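Long-range contact in tRNA(His) guanylyltransferase (Saccharomyces cerevisiae, PDB 5XOX), which adds a single guanosine to the 5' end of tRNA(His) by 3'-5' nucleotide transfer, marking that tRNA for its histidyl-tRNA synthetase: residues 140-151 with 223-231. Numbering follows the deposited sequence.
Sequences LQTIKDYLSWRY and HINVIAQID
Tyr-151 lays one ring face on the backbone of Ile-224, a CH-pi contact in which CA of Ile-224 sits 3.7 Å from the centroid of the Tyr-151 ring, 28° off the ring normal. A chi1 of 164°, with CG anti to the backbone N, swings this ring off the helix toward the loop, where CG1 of Ile-224 packs 3.7 Å from CZ of Tyr-151. The amide of Asn-225, nearly perpendicular to the ring, brings OD1 obliquely to within 3.8 Å of CD2 of Tyr-151. Without the ring, as with an alanine here, CA and CG1 of Ile-224 would probably lose the surface they lie on, opening a gap between helix and loop. Two turns back, Lys-144 runs out extended, its CE 3.8 Å from CD1 of Ile-227; NZ ends near this methyl and, less certainly, that of poorly ordered Ile-230. Gln-229, bent at chi2, sets NE2 3.9 Å from CG of Lys-144 and also touches Ile-70 and Leu-71 of strand 69-74. Segment 223-231 follows the flank of helix 140-171, whose Ile-143 and Tyr-146 pack on the antiparallel sheet. With no hydrogen bond or salt bridge between the segments, carbon packing and the CH-pi contact give a hold that is probably less directional than a bonded one.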
# COMPACT_ATOMS: atom_id res chain seq x y z
N LEU A 140 5.47 21.65 -5.88
CA LEU A 140 6.75 22.31 -5.75
C LEU A 140 6.82 22.95 -4.40
O LEU A 140 7.86 22.88 -3.76
CB LEU A 140 6.95 23.34 -6.85
CG LEU A 140 8.37 23.84 -7.08
CD1 LEU A 140 9.22 22.66 -7.46
CD2 LEU A 140 8.43 24.87 -8.20
N GLN A 141 5.70 23.52 -3.93
CA GLN A 141 5.73 24.15 -2.61
C GLN A 141 6.34 23.15 -1.63
O GLN A 141 7.38 23.40 -1.03
CB GLN A 141 4.34 24.55 -2.10
CG GLN A 141 4.14 26.06 -2.01
CD GLN A 141 5.28 26.79 -1.32
OE1 GLN A 141 5.96 26.24 -0.45
NE2 GLN A 141 5.53 28.03 -1.74
N THR A 142 5.74 21.99 -1.55
CA THR A 142 6.12 21.00 -0.56
C THR A 142 7.54 20.47 -0.76
O THR A 142 8.21 20.08 0.21
CB THR A 142 5.14 19.84 -0.62
OG1 THR A 142 5.01 19.41 -1.98
CG2 THR A 142 3.78 20.34 -0.18
N ILE A 143 7.99 20.41 -2.01
CA ILE A 143 9.32 19.90 -2.24
C ILE A 143 10.31 20.98 -1.74
O ILE A 143 11.35 20.68 -1.13
CB ILE A 143 9.53 19.52 -3.73
CG1 ILE A 143 10.69 18.56 -3.87
CG2 ILE A 143 9.83 20.73 -4.57
CD1 ILE A 143 10.35 17.19 -3.36
N LYS A 144 9.91 22.23 -1.95
CA LYS A 144 10.72 23.37 -1.53
C LYS A 144 10.80 23.37 -0.05
O LYS A 144 11.87 23.49 0.51
CB LYS A 144 10.16 24.69 -2.04
CG LYS A 144 10.43 24.96 -3.53
CD LYS A 144 9.76 26.24 -3.99
CE LYS A 144 10.24 26.66 -5.38
NZ LYS A 144 9.59 27.93 -5.89
N ASP A 145 9.65 23.18 0.58
CA ASP A 145 9.56 23.18 2.03
C ASP A 145 10.32 22.00 2.62
O ASP A 145 10.82 22.10 3.72
CB ASP A 145 8.08 23.16 2.45
CG ASP A 145 7.42 24.52 2.24
OD1 ASP A 145 7.93 25.28 1.38
OD2 ASP A 145 6.42 24.85 2.92
N TYR A 146 10.40 20.90 1.87
CA TYR A 146 11.11 19.71 2.30
C TYR A 146 12.53 20.09 2.47
O TYR A 146 13.16 19.84 3.51
CB TYR A 146 11.03 18.56 1.30
CG TYR A 146 12.05 17.46 1.64
CD1 TYR A 146 11.72 16.45 2.56
CD2 TYR A 146 13.31 17.40 1.04
CE1 TYR A 146 12.63 15.42 2.89
CE2 TYR A 146 14.22 16.38 1.36
CZ TYR A 146 13.87 15.40 2.29
OH TYR A 146 14.73 14.39 2.64
N LEU A 147 13.03 20.66 1.39
CA LEU A 147 14.41 21.04 1.32
C LEU A 147 14.70 22.04 2.43
O LEU A 147 15.68 21.93 3.18
CB LEU A 147 14.72 21.62 -0.04
CG LEU A 147 16.18 21.78 -0.48
CD1 LEU A 147 16.95 20.48 -0.66
CD2 LEU A 147 16.22 22.60 -1.76
N SER A 148 13.83 23.02 2.56
CA SER A 148 13.95 24.00 3.60
C SER A 148 14.03 23.32 4.98
O SER A 148 14.97 23.51 5.73
CB SER A 148 12.78 24.98 3.52
OG SER A 148 12.59 25.44 2.18
N TRP A 149 13.06 22.47 5.26
CA TRP A 149 13.02 21.68 6.48
C TRP A 149 14.37 21.05 6.79
O TRP A 149 14.87 21.11 7.91
CB TRP A 149 11.98 20.58 6.33
CG TRP A 149 11.93 19.66 7.45
CD1 TRP A 149 11.78 20.00 8.73
CD2 TRP A 149 11.93 18.23 7.40
NE1 TRP A 149 11.72 18.89 9.52
CE2 TRP A 149 11.80 17.78 8.73
CE3 TRP A 149 12.01 17.28 6.38
CZ2 TRP A 149 11.78 16.42 9.08
CZ3 TRP A 149 11.98 15.92 6.73
CH2 TRP A 149 11.87 15.51 8.07
N ARG A 150 14.98 20.48 5.76
CA ARG A 150 16.31 19.93 5.93
C ARG A 150 17.36 20.98 6.30
O ARG A 150 17.96 20.90 7.37
CB ARG A 150 16.74 19.20 4.67
CG ARG A 150 15.82 18.05 4.32
CD ARG A 150 15.28 17.34 5.55
NE ARG A 150 16.31 16.69 6.36
CZ ARG A 150 16.12 16.36 7.65
NH1 ARG A 150 14.98 16.65 8.25
NH2 ARG A 150 17.09 15.77 8.34
N TYR A 151 17.55 21.97 5.43
CA TYR A 151 18.53 23.04 5.70
C TYR A 151 18.37 23.67 7.09
O TYR A 151 19.35 23.91 7.79
CB TYR A 151 18.41 24.14 4.66
CG TYR A 151 19.08 25.43 5.03
CD1 TYR A 151 20.46 25.51 5.22
CD2 TYR A 151 18.34 26.57 5.21
CE1 TYR A 151 21.09 26.71 5.57
CE2 TYR A 151 18.95 27.77 5.54
CZ TYR A 151 20.33 27.83 5.73
OH TYR A 151 20.91 29.04 6.07
N HIS A 223 25.05 27.12 0.19
CA HIS A 223 24.43 28.32 0.78
C HIS A 223 22.88 28.26 1.01
O HIS A 223 22.15 28.23 0.03
CB HIS A 223 24.74 29.56 -0.11
CG HIS A 223 24.58 30.89 0.59
ND1 HIS A 223 23.91 31.97 0.03
CD2 HIS A 223 25.05 31.33 1.78
CE1 HIS A 223 23.95 32.99 0.87
NE2 HIS A 223 24.64 32.63 1.94
N ILE A 224 22.40 28.32 2.26
CA ILE A 224 21.02 28.75 2.69
C ILE A 224 19.69 28.22 1.97
O ILE A 224 19.52 27.02 1.66
CB ILE A 224 21.04 30.36 2.74
CG1 ILE A 224 20.01 30.93 3.74
CG2 ILE A 224 21.00 30.99 1.34
CD1 ILE A 224 20.40 32.28 4.27
N ASN A 225 18.71 29.11 1.80
CA ASN A 225 17.76 28.94 0.74
C ASN A 225 17.60 30.31 0.06
O ASN A 225 17.24 31.35 0.66
CB ASN A 225 16.40 28.40 1.21
CG ASN A 225 15.79 29.20 2.37
OD1 ASN A 225 15.75 28.76 3.53
ND2 ASN A 225 15.29 30.39 2.05
N VAL A 226 17.97 30.27 -1.22
CA VAL A 226 17.55 31.21 -2.22
C VAL A 226 17.09 30.28 -3.32
O VAL A 226 17.91 29.61 -3.92
CB VAL A 226 18.69 32.14 -2.69
CG1 VAL A 226 18.94 33.23 -1.65
CG2 VAL A 226 19.99 31.36 -2.98
N ILE A 227 15.81 30.21 -3.62
CA ILE A 227 15.45 29.10 -4.47
C ILE A 227 15.60 29.55 -5.94
O ILE A 227 14.70 30.09 -6.57
CB ILE A 227 14.05 28.70 -4.19
CG1 ILE A 227 13.29 30.02 -4.06
CG2 ILE A 227 14.03 27.90 -2.86
CD1 ILE A 227 11.84 30.04 -4.49
N ALA A 228 16.76 29.22 -6.49
CA ALA A 228 17.04 29.42 -7.89
C ALA A 228 16.84 28.05 -8.51
O ALA A 228 16.92 27.89 -9.72
CB ALA A 228 18.44 29.96 -8.12
N GLN A 229 16.58 27.07 -7.65
CA GLN A 229 16.02 25.81 -8.10
C GLN A 229 14.70 26.03 -8.84
O GLN A 229 14.37 25.27 -9.74
CB GLN A 229 15.86 24.84 -6.92
CG GLN A 229 15.09 23.53 -7.23
CD GLN A 229 13.57 23.57 -6.96
OE1 GLN A 229 12.78 23.72 -7.88
NE2 GLN A 229 13.17 23.23 -5.73
N ILE A 230 13.98 27.10 -8.47
CA ILE A 230 12.76 27.51 -9.18
C ILE A 230 13.00 27.63 -10.69
O ILE A 230 12.18 27.16 -11.49
CB ILE A 230 12.19 28.85 -8.61
CG1 ILE A 230 10.82 29.19 -9.21
CG2 ILE A 230 13.08 30.03 -8.93
CD1 ILE A 230 9.70 28.26 -8.83
N ASP A 231 14.11 28.24 -11.09
CA ASP A 231 14.37 28.50 -12.50
C ASP A 231 14.98 27.30 -13.23
O ASP A 231 14.65 27.07 -14.39
CB ASP A 231 15.28 29.74 -12.66
CG ASP A 231 14.49 31.06 -12.69
OD1 ASP A 231 13.26 31.04 -12.44
OD2 ASP A 231 15.08 32.11 -13.01